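Local coordinates for protein probable ribosomal RNA small subunit methyltransferase (Thermus thermophilus, PDB 2ZUL) that binds S-adenosylmethionine and probably methylates the 16S rRNA of the small ribosomal subunit, at residues E47-L52 against M67-L72; L185-S190 against H202-F207; G333-L338 against F369-G374. All blocks are in the same frame, centred on the assembly; numbering follows the deposited sequence.

Interaction 1: E47-L52 against M67-L72; sequences ERALDL and MAVERL
Ala49 is gripped from two residues of the neighbouring strand: its N donates to Ala68 O (2.8 Å) and its O accepts from Glu70 N (2.9 Å). The same parallel ladder runs on through Asp51 N to Glu70 O (2.8 Å) and, longer, Leu72 N to Asp51 O (3.2 Å). Met67, just before strand 68-73, reaches across to the other segment. With CG wedged between backbone N and carbonyl carbon (chi1 65°) and the chain bent at its last torsion, its CE lies 3.6 Å from Ala49 CB and also covers the Glu47-Arg48 peptide. On the face of Leu50 and Glu70, Leu50 CD1 packs against Leu72 CG (3.7 Å) and the aliphatic CG of Glu70, while Leu72 CD1 lies alongside Leu52 CD2 (3.9 Å). Beyond these, Arg48 and Leu50 turn their backbone bonds to strand 102-108. This places 48-51 inside a sheet whose strand order, 3-2-1-4-5-7-6, is that of class I methyltransferases, though no regular helix links it to 68-73. Arg48 pairs with Asp103, Arg71 with Glu64, and Asp51 bonds Ser60. The backbone thus fixes the register, apolar side chains pack beside it, and the charged ends of Arg48, Asp51 and Arg71 find partners outside the pair.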
loop_
_atom_site.group_PDB
_atom_site.type_symbol
_atom_site.label_atom_id
_atom_site.label_comp_id
_atom_site.label_asym_id
_atom_site.label_seq_id
_atom_site.Cartn_x
_atom_site.Cartn_y
_atom_site.Cartn_z
ATOM N N GLU A 47 10.135 28.078 5.916
ATOM C CA GLU A 47 10.739 27.318 7.002
ATOM C C GLU A 47 10.182 25.909 7.195
ATOM O O GLU A 47 10.870 25.043 7.734
ATOM C CB GLU A 47 10.555 28.075 8.315
ATOM C CG GLU A 47 10.995 29.522 8.286
ATOM C CD GLU A 47 10.417 30.304 9.448
ATOM O OE1 GLU A 47 10.595 29.865 10.605
ATOM O OE2 GLU A 47 9.781 31.351 9.208
ATOM N N ARG A 48 8.943 25.684 6.765
ATOM C CA ARG A 48 8.290 24.388 6.948
ATOM C C ARG A 48 7.890 23.701 5.647
ATOM O O ARG A 48 7.078 24.222 4.882
ATOM C CB ARG A 48 7.042 24.572 7.812
ATOM C CG ARG A 48 7.291 25.344 9.099
ATOM C CD ARG A 48 6.033 26.079 9.546
ATOM N NE ARG A 48 5.619 27.084 8.566
ATOM C CZ ARG A 48 4.534 27.846 8.678
ATOM N NH1 ARG A 48 3.737 27.724 9.732
ATOM N NH2 ARG A 48 4.244 28.733 7.735
ATOM N N ALA A 49 8.453 22.522 5.411
ATOM C CA ALA A 49 8.151 21.762 4.204
ATOM C C ALA A 49 7.430 20.470 4.555
ATOM O O ALA A 49 7.604 19.925 5.645
ATOM C CB ALA A 49 9.426 21.451 3.450
ATOM N N LEU A 50 6.630 19.986 3.613
ATOM C CA LEU A 50 5.861 18.760 3.802
ATOM C C LEU A 50 5.919 17.889 2.552
ATOM O O LEU A 50 5.623 18.357 1.454
ATOM C CB LEU A 50 4.408 19.116 4.103
ATOM C CG LEU A 50 3.388 17.982 4.198
ATOM C CD1 LEU A 50 3.629 17.181 5.466
ATOM C CD2 LEU A 50 1.983 18.571 4.200
ATOM N N ASP A 51 6.305 16.627 2.722
ATOM C CA ASP A 51 6.382 15.688 1.604
ATOM C C ASP A 51 5.180 14.743 1.739
ATOM O O ASP A 51 5.110 13.965 2.693
ATOM C CB ASP A 51 7.687 14.885 1.676
ATOM C CG ASP A 51 7.912 14.018 0.445
ATOM O OD1 ASP A 51 6.913 13.576 -0.165
ATOM O OD2 ASP A 51 9.090 13.767 0.097
ATOM N N LEU A 52 4.249 14.811 0.787
ATOM C CA LEU A 52 3.037 13.990 0.823
ATOM C C LEU A 52 3.073 12.634 0.109
ATOM O O LEU A 52 2.041 11.978 -0.029
ATOM C CB LEU A 52 1.846 14.816 0.310
ATOM C CG LEU A 52 1.464 16.028 1.172
ATOM C CD1 LEU A 52 0.304 16.774 0.523
ATOM C CD2 LEU A 52 1.083 15.571 2.566
ATOM N N MET A 67 15.778 23.211 5.934
ATOM C CA MET A 67 14.511 23.682 6.474
ATOM C C MET A 67 13.851 22.510 7.196
ATOM O O MET A 67 14.325 21.379 7.106
ATOM C CB MET A 67 13.605 24.227 5.355
ATOM C CG MET A 67 13.132 23.207 4.325
ATOM S SD MET A 67 12.183 23.964 2.964
ATOM C CE MET A 67 10.862 24.755 3.868
ATOM N N ALA A 68 12.783 22.776 7.939
ATOM C CA ALA A 68 12.097 21.701 8.643
ATOM C C ALA A 68 11.353 20.891 7.593
ATOM O O ALA A 68 10.679 21.454 6.731
ATOM C CB ALA A 68 11.120 22.267 9.664
ATOM N N VAL A 69 11.482 19.573 7.656
ATOM C CA VAL A 69 10.810 18.728 6.687
ATOM C C VAL A 69 9.998 17.627 7.346
ATOM O O VAL A 69 10.528 16.816 8.109
ATOM C CB VAL A 69 11.805 18.079 5.707
ATOM C CG1 VAL A 69 11.041 17.274 4.652
ATOM C CG2 VAL A 69 12.656 19.149 5.038
ATOM N N GLU A 70 8.702 17.625 7.055
ATOM C CA GLU A 70 7.796 16.616 7.578
ATOM C C GLU A 70 7.515 15.669 6.424
ATOM O O GLU A 70 7.443 16.096 5.273
ATOM C CB GLU A 70 6.486 17.247 8.052
ATOM C CG GLU A 70 5.539 16.226 8.649
ATOM C CD GLU A 70 6.160 15.514 9.832
ATOM O OE1 GLU A 70 6.050 16.039 10.960
ATOM O OE2 GLU A 70 6.775 14.442 9.632
ATOM N N ARG A 71 7.371 14.385 6.732
ATOM C CA ARG A 71 7.103 13.374 5.713
ATOM C C ARG A 71 5.965 12.481 6.194
ATOM O O ARG A 71 6.095 11.814 7.219
ATOM C CB ARG A 71 8.353 12.517 5.480
ATOM C CG ARG A 71 9.584 13.308 5.034
ATOM C CD ARG A 71 10.820 12.419 4.915
ATOM N NE ARG A 71 11.972 13.185 4.446
ATOM C CZ ARG A 71 12.669 14.032 5.197
ATOM N NH1 ARG A 71 12.345 14.226 6.472
ATOM N NH2 ARG A 71 13.677 14.710 4.666
ATOM N N LEU A 72 4.853 12.480 5.465
ATOM C CA LEU A 72 3.705 11.653 5.827
ATOM C C LEU A 72 3.749 10.418 4.937
ATOM O O LEU A 72 3.506 10.500 3.729
ATOM C CB LEU A 72 2.403 12.437 5.615
ATOM C CG LEU A 72 2.346 13.810 6.301
ATOM C CD1 LEU A 72 0.914 14.331 6.246
ATOM C CD2 LEU A 72 2.807 13.707 7.753
#

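Interaction 2: L185-S190 against H202-F207. With SAM (S-adenosylmethionine), chain B.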
loop_
_atom_site.group_PDB
_atom_site.type_symbol
_atom_site.label_atom_id
_atom_site.label_comp_id
_atom_site.label_asym_id
_atom_site.label_seq_id
_atom_site.Cartn_x
_atom_site.Cartn_y
_atom_site.Cartn_z
ATOM N N LEU A 185 -14.053 11.202 2.139
ATOM C CA LEU A 185 -13.184 10.163 1.603
ATOM C C LEU A 185 -13.641 8.730 1.855
ATOM O O LEU A 185 -13.202 7.814 1.168
ATOM C CB LEU A 185 -11.770 10.358 2.142
ATOM C CG LEU A 185 -11.173 11.735 1.839
ATOM C CD1 LEU A 185 -9.791 11.834 2.448
ATOM C CD2 LEU A 185 -11.113 11.957 0.333
ATOM N N TRP A 186 -14.517 8.533 2.833
ATOM C CA TRP A 186 -14.997 7.190 3.129
ATOM C C TRP A 186 -16.075 6.705 2.170
ATOM O O TRP A 186 -16.969 7.458 1.788
ATOM C CB TRP A 186 -15.525 7.117 4.559
ATOM C CG TRP A 186 -14.438 6.995 5.578
ATOM C CD1 TRP A 186 -13.928 7.987 6.360
ATOM C CD2 TRP A 186 -13.715 5.806 5.909
ATOM N NE1 TRP A 186 -12.928 7.489 7.165
ATOM C CE2 TRP A 186 -12.779 6.151 6.908
ATOM C CE3 TRP A 186 -13.769 4.480 5.455
ATOM C CZ2 TRP A 186 -11.902 5.218 7.465
ATOM C CZ3 TRP A 186 -12.896 3.552 6.008
ATOM C CH2 TRP A 186 -11.974 3.926 7.004
ATOM N N ARG A 187 -15.971 5.437 1.785
ATOM C CA ARG A 187 -16.932 4.804 0.890
ATOM C C ARG A 187 -17.363 3.521 1.591
ATOM O O ARG A 187 -16.668 3.029 2.479
ATOM C CB ARG A 187 -16.278 4.433 -0.447
ATOM C CG ARG A 187 -15.208 5.400 -0.943
ATOM C CD ARG A 187 -15.797 6.681 -1.514
ATOM N NE ARG A 187 -14.795 7.745 -1.616
ATOM C CZ ARG A 187 -13.995 7.954 -2.660
ATOM N NH1 ARG A 187 -14.061 7.175 -3.732
ATOM N NH2 ARG A 187 -13.120 8.952 -2.626
ATOM N N ALA A 188 -18.508 2.980 1.199
ATOM C CA ALA A 188 -18.986 1.740 1.794
ATOM C C ALA A 188 -19.897 1.043 0.802
ATOM O O ALA A 188 -20.614 1.695 0.046
ATOM C CB ALA A 188 -19.735 2.029 3.088
ATOM N N PHE A 189 -19.849 -0.284 0.789
ATOM C CA PHE A 189 -20.696 -1.054 -0.109
ATOM C C PHE A 189 -21.063 -2.368 0.560
ATOM O O PHE A 189 -20.320 -2.877 1.398
ATOM C CB PHE A 189 -19.985 -1.295 -1.451
ATOM C CG PHE A 189 -18.830 -2.258 -1.379
ATOM C CD1 PHE A 189 -19.030 -3.623 -1.569
ATOM C CD2 PHE A 189 -17.538 -1.800 -1.143
ATOM C CE1 PHE A 189 -17.957 -4.519 -1.527
ATOM C CE2 PHE A 189 -16.459 -2.686 -1.099
ATOM C CZ PHE A 189 -16.669 -4.048 -1.292
ATOM N N SER A 190 -22.223 -2.905 0.212
ATOM C CA SER A 190 -22.662 -4.164 0.797
ATOM C C SER A 190 -22.447 -5.297 -0.190
ATOM O O SER A 190 -22.488 -5.095 -1.405
ATOM C CB SER A 190 -24.142 -4.088 1.185
ATOM O OG SER A 190 -24.354 -3.120 2.200
ATOM N N HIS A 202 -14.106 1.649 3.131
ATOM C CA HIS A 202 -12.754 1.919 2.681
ATOM C C HIS A 202 -12.484 3.352 2.254
ATOM O O HIS A 202 -13.387 4.085 1.838
ATOM C CB HIS A 202 -12.374 0.952 1.547
ATOM C CG HIS A 202 -13.223 1.081 0.321
ATOM N ND1 HIS A 202 -13.173 2.180 -0.510
ATOM C CD2 HIS A 202 -14.137 0.241 -0.222
ATOM C CE1 HIS A 202 -14.019 2.011 -1.512
ATOM N NE2 HIS A 202 -14.617 0.843 -1.361
ATOM N N LEU A 203 -11.218 3.729 2.388
ATOM C CA LEU A 203 -10.719 5.046 2.027
ATOM C C LEU A 203 -10.199 4.941 0.596
ATOM O O LEU A 203 -10.236 3.869 -0.006
ATOM C CB LEU A 203 -9.576 5.439 2.979
ATOM C CG LEU A 203 -9.957 5.779 4.425
ATOM C CD1 LEU A 203 -8.722 5.757 5.323
ATOM C CD2 LEU A 203 -10.615 7.155 4.458
ATOM N N PRO A 204 -9.708 6.053 0.030
ATOM C CA PRO A 204 -9.197 6.010 -1.342
ATOM C C PRO A 204 -7.943 5.151 -1.484
ATOM O O PRO A 204 -7.214 4.933 -0.513
ATOM C CB PRO A 204 -8.901 7.480 -1.649
ATOM C CG PRO A 204 -9.839 8.221 -0.757
ATOM C CD PRO A 204 -9.747 7.437 0.527
ATOM N N GLY A 205 -7.708 4.661 -2.697
ATOM C CA GLY A 205 -6.519 3.873 -2.975
ATOM C C GLY A 205 -6.489 2.383 -2.678
ATOM O O GLY A 205 -5.544 1.705 -3.073
ATOM N N VAL A 206 -7.500 1.856 -1.995
ATOM C CA VAL A 206 -7.504 0.429 -1.681
ATOM C C VAL A 206 -7.702 -0.446 -2.910
ATOM O O VAL A 206 -8.269 -0.016 -3.913
ATOM C CB VAL A 206 -8.617 0.074 -0.661
ATOM C CG1 VAL A 206 -8.413 0.853 0.630
ATOM C CG2 VAL A 206 -9.982 0.368 -1.257
ATOM N N PHE A 207 -7.222 -1.681 -2.826
ATOM C CA PHE A 207 -7.383 -2.630 -3.917
ATOM C C PHE A 207 -8.866 -2.986 -3.999
ATOM O O PHE A 207 -9.532 -3.125 -2.974
ATOM C CB PHE A 207 -6.576 -3.901 -3.641
ATOM C CG PHE A 207 -6.904 -5.044 -4.568
ATOM C CD1 PHE A 207 -6.426 -5.064 -5.871
ATOM C CD2 PHE A 207 -7.717 -6.087 -4.138
ATOM C CE1 PHE A 207 -6.754 -6.111 -6.738
ATOM C CE2 PHE A 207 -8.051 -7.136 -4.994
ATOM C CZ PHE A 207 -7.569 -7.146 -6.295
HETATM N N SAM B . -6.863 -9.365 0.579
HETATM C CA SAM B . -7.499 -8.219 -0.085
HETATM C C SAM B . -8.606 -8.721 -1.015
HETATM O O SAM B . -9.395 -7.867 -1.471
HETATM O OXT SAM B . -8.638 -9.949 -1.250
HETATM C CB SAM B . -6.456 -7.443 -0.896
HETATM C CG SAM B . -5.965 -7.968 -2.085
HETATM S SD SAM B . -4.779 -7.091 -3.029
HETATM C CE SAM B . -4.579 -7.889 -4.607
HETATM C "C5'" SAM B . -3.093 -7.263 -2.339
HETATM C "C4'" SAM B . -2.896 -6.541 -1.002
HETATM O "O4'" SAM B . -1.515 -6.681 -0.621
HETATM C "C3'" SAM B . -3.156 -5.039 -1.149
HETATM O "O3'" SAM B . -3.948 -4.573 -0.052
HETATM C "C2'" SAM B . -1.750 -4.446 -1.062
HETATM O "O2'" SAM B . -1.825 -3.143 -0.476
HETATM C "C1'" SAM B . -1.150 -5.418 -0.048
HETATM N N9 SAM B . 0.324 -5.291 0.029
HETATM C C8 SAM B . 1.127 -4.831 -0.930
HETATM N N7 SAM B . 2.389 -4.870 -0.512
HETATM C C5 SAM B . 2.394 -5.361 0.723
HETATM C C6 SAM B . 3.390 -5.626 1.655
HETATM N N6 SAM B . 4.662 -5.362 1.375
HETATM N N1 SAM B . 3.043 -6.133 2.847
HETATM C C2 SAM B . 1.778 -6.378 3.141
HETATM N N3 SAM B . 0.804 -6.136 2.281
HETATM C C4 SAM B . 1.078 -5.630 1.069
#
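Leu203 lays CD2 over one face of the Trp186 indole, a CH-pi contact 3.5 Å from the centroid of the five-membered ring and only 15° off its normal. The indole also reaches the backbone of the other segment, with Trp186 CE3 3.6 Å from His202 C; Lys273 makes a cation-pi contact with the same ring system. His202 takes the cramped torsion with CG between N and carbonyl carbon (chi1 62°), and its imidazole stands between two side chains. His202 CE1 meets Arg187 CB at 3.5 Å, whereas His202 CD2 approaches Phe189 CE2 at 3.8 Å, rim to rim, the ring planes at 55°. Gly210 N donates to His202 NE2, and ND1 makes a weak bond to Leu203 O, so both nitrogens help fix the ring's rotation. Arg187 and His202 form a hydrogen-bonded antiparallel pair that closes the open end of the two-stranded hairpin 187-202. That hairpin lies in the chain between two sheets, both with the class I methyltransferase strand order, and past it the chain makes a type II turn, Leu203 to Val206, before running to the cofactor. The Arg187 chain bends at chi2, its NE weakly bonded to Leu185 O, with NH2 near Pro204 CG. The proline's CD packs on Leu185 CB (3.9 Å), the two side chains crossing at about a right angle; Ala116 and Ala120 of helix 115-128 lie against this corner. Further on, Phe207 presents a ring face to S-adenosylmethionine: the methyl carbon CE sits 3.3 Å above the ring plane over its centre, and Phe207 CD2 comes within 3.3 Å of the ligand's CG, a setting in which the pi electrons would probably attract the sulfonium charge.

Interaction 3: G333-L338 against F369-G374; sequences GGVFFL and FAEKRG
Phe336 and Ala370 exchange both backbone bonds, Phe336 N to Ala370 O (2.8 Å) and Ala370 N to Phe336 O (3.1 Å), within the antiparallel edge of a class I methyltransferase sheet, where 366-371 is slotted between 334-340 and 358-362. The ladder extends past the last strand residue: Lys372 N donates to Gly334 O at 2.8 Å, and Lys372 O takes a nearly straight bond from Gly333 N (2.7 Å, 172° at the hydrogen). Val335 and Phe337 direct their backbone bonds the other way, to strand 299-304. Gly334 O and Ala370 O also receive CA-H contacts from Glu371 and Val335. On the face of Val335 and Phe337, Phe369 turns a ring edge to the Phe337 face in a T-shaped pair, centroids 5.4 Å apart and planes at 69°, while Phe369 CZ touches Val335 CG1 (3.5 Å). Arg226 of helix 214-227 adds a cation-pi contact to Phe369. With an alanine at Phe369, the edge that faces Phe337 is gone, and Phe337 and Val335 would probably lose a packing partner and Arg226 its aromatic mate. Lys372, bent at chi2, sends its ammonium away from 333-338, and NZ is bonded to Ala327 O.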
loop_
_atom_site.group_PDB
_atom_site.type_symbol
_atom_site.label_atom_id
_atom_site.label_comp_id
_atom_site.label_asym_id
_atom_site.label_seq_id
_atom_site.Cartn_x
_atom_site.Cartn_y
_atom_site.Cartn_z
ATOM N N GLY A 333 1.237 -29.352 9.143
ATOM C CA GLY A 333 -0.143 -29.771 8.978
ATOM C C GLY A 333 -1.027 -28.582 8.641
ATOM O O GLY A 333 -2.196 -28.743 8.283
ATOM N N GLY A 334 -0.467 -27.381 8.768
ATOM C CA GLY A 334 -1.212 -26.175 8.457
ATOM C C GLY A 334 -1.423 -26.074 6.959
ATOM O O GLY A 334 -0.713 -26.722 6.190
ATOM N N VAL A 335 -2.379 -25.254 6.535
ATOM C CA VAL A 335 -2.680 -25.123 5.114
ATOM C C VAL A 335 -2.616 -23.693 4.587
ATOM O O VAL A 335 -2.943 -22.730 5.294
ATOM C CB VAL A 335 -4.070 -25.718 4.801
ATOM C CG1 VAL A 335 -4.058 -27.228 5.057
ATOM C CG2 VAL A 335 -5.120 -25.062 5.672
ATOM N N PHE A 336 -2.201 -23.580 3.329
ATOM C CA PHE A 336 -2.035 -22.303 2.643
ATOM C C PHE A 336 -2.924 -22.214 1.402
ATOM O O PHE A 336 -2.931 -23.123 0.575
ATOM C CB PHE A 336 -0.562 -22.161 2.244
ATOM C CG PHE A 336 -0.236 -20.917 1.466
ATOM C CD1 PHE A 336 -0.660 -19.663 1.904
ATOM C CD2 PHE A 336 0.581 -20.992 0.341
ATOM C CE1 PHE A 336 -0.264 -18.502 1.234
ATOM C CE2 PHE A 336 0.980 -19.841 -0.332
ATOM C CZ PHE A 336 0.560 -18.596 0.112
ATOM N N PHE A 337 -3.678 -21.119 1.291
ATOM C CA PHE A 337 -4.558 -20.881 0.145
ATOM C C PHE A 337 -4.086 -19.617 -0.569
ATOM O O PHE A 337 -3.936 -18.572 0.062
ATOM C CB PHE A 337 -6.002 -20.664 0.606
ATOM C CG PHE A 337 -6.641 -21.877 1.209
ATOM C CD1 PHE A 337 -7.395 -22.744 0.422
ATOM C CD2 PHE A 337 -6.503 -22.148 2.566
ATOM C CE1 PHE A 337 -8.006 -23.865 0.979
ATOM C CE2 PHE A 337 -7.111 -23.267 3.138
ATOM C CZ PHE A 337 -7.864 -24.128 2.342
ATOM N N LEU A 338 -3.849 -19.711 -1.876
ATOM C CA LEU A 338 -3.410 -18.554 -2.660
ATOM C C LEU A 338 -4.182 -18.483 -3.976
ATOM O O LEU A 338 -4.356 -19.494 -4.652
ATOM C CB LEU A 338 -1.902 -18.638 -2.952
ATOM C CG LEU A 338 -1.280 -17.533 -3.826
ATOM C CD1 LEU A 338 0.196 -17.364 -3.485
ATOM C CD2 LEU A 338 -1.450 -17.869 -5.298
ATOM N N PHE A 369 -3.262 -24.489 -3.479
ATOM C CA PHE A 369 -3.259 -24.963 -2.099
ATOM C C PHE A 369 -1.971 -25.717 -1.779
ATOM O O PHE A 369 -1.405 -26.395 -2.639
ATOM C CB PHE A 369 -4.473 -25.885 -1.913
ATOM C CG PHE A 369 -4.462 -26.691 -0.639
ATOM C CD1 PHE A 369 -5.152 -26.252 0.488
ATOM C CD2 PHE A 369 -3.793 -27.914 -0.580
ATOM C CE1 PHE A 369 -5.181 -27.017 1.653
ATOM C CE2 PHE A 369 -3.814 -28.686 0.580
ATOM C CZ PHE A 369 -4.512 -28.238 1.698
ATOM N N ALA A 370 -1.514 -25.599 -0.536
ATOM C CA ALA A 370 -0.310 -26.290 -0.096
ATOM C C ALA A 370 -0.406 -26.574 1.398
ATOM O O ALA A 370 -0.978 -25.788 2.154
ATOM C CB ALA A 370 0.926 -25.449 -0.396
ATOM N N GLU A 371 0.146 -27.707 1.819
ATOM C CA GLU A 371 0.120 -28.082 3.228
ATOM C C GLU A 371 1.542 -28.080 3.778
ATOM O O GLU A 371 2.463 -28.569 3.129
ATOM C CB GLU A 371 -0.503 -29.471 3.393
ATOM C CG GLU A 371 -0.744 -29.864 4.841
ATOM C CD GLU A 371 -1.332 -31.251 4.979
ATOM O OE1 GLU A 371 -2.332 -31.545 4.291
ATOM O OE2 GLU A 371 -0.796 -32.046 5.780
ATOM N N LYS A 372 1.722 -27.523 4.970
ATOM C CA LYS A 372 3.046 -27.465 5.579
ATOM C C LYS A 372 3.479 -28.839 6.080
ATOM O O LYS A 372 2.778 -29.479 6.872
ATOM C CB LYS A 372 3.054 -26.469 6.740
ATOM C CG LYS A 372 4.404 -26.337 7.441
ATOM C CD LYS A 372 5.485 -25.802 6.511
ATOM C CE LYS A 372 6.784 -25.555 7.272
ATOM N NZ LYS A 372 7.804 -24.847 6.455
ATOM N N ARG A 373 4.639 -29.284 5.613
ATOM C CA ARG A 373 5.185 -30.571 6.013
ATOM C C ARG A 373 6.142 -30.417 7.184
ATOM O O ARG A 373 6.981 -29.519 7.195
ATOM C CB ARG A 373 5.951 -31.208 4.852
ATOM C CG ARG A 373 5.102 -31.512 3.647
ATOM C CD ARG A 373 5.959 -32.123 2.565
ATOM N NE ARG A 373 5.171 -32.583 1.430
ATOM C CZ ARG A 373 5.681 -33.241 0.395
ATOM N NH1 ARG A 373 6.978 -33.514 0.356
ATOM N NH2 ARG A 373 4.893 -33.630 -0.597
ATOM N N GLY A 374 6.001 -31.266 8.192
ATOM C CA GLY A 374 6.937 -31.190 9.294
ATOM C C GLY A 374 8.041 -32.087 8.804
ATOM O O GLY A 374 8.104 -33.247 9.264
#

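Interactions 1 and 3 belong to separate seven-stranded sheets of the same strand order, on opposite sides of the chain's centre and about 46 Å apart between centres; interaction 1 joins parallel strands, interaction 3 antiparallel ones. All three are partly buried, 1 and 3 with some exposed residues, 2 with none among those touching. Methyls and a thioether pad the first ladder, phenyl rings the third. Interaction 2, at the end of a separate two-stranded hairpin, has two backbone hydrogen bonds across the segments and relies on indole, imidazole and proline packing. Of the three, it alone touches S-adenosylmethionine; Phe337 of interaction 3 lies about 11 Å from the ligand, side chain to ligand, and interaction 1 sits away from the known binding sites.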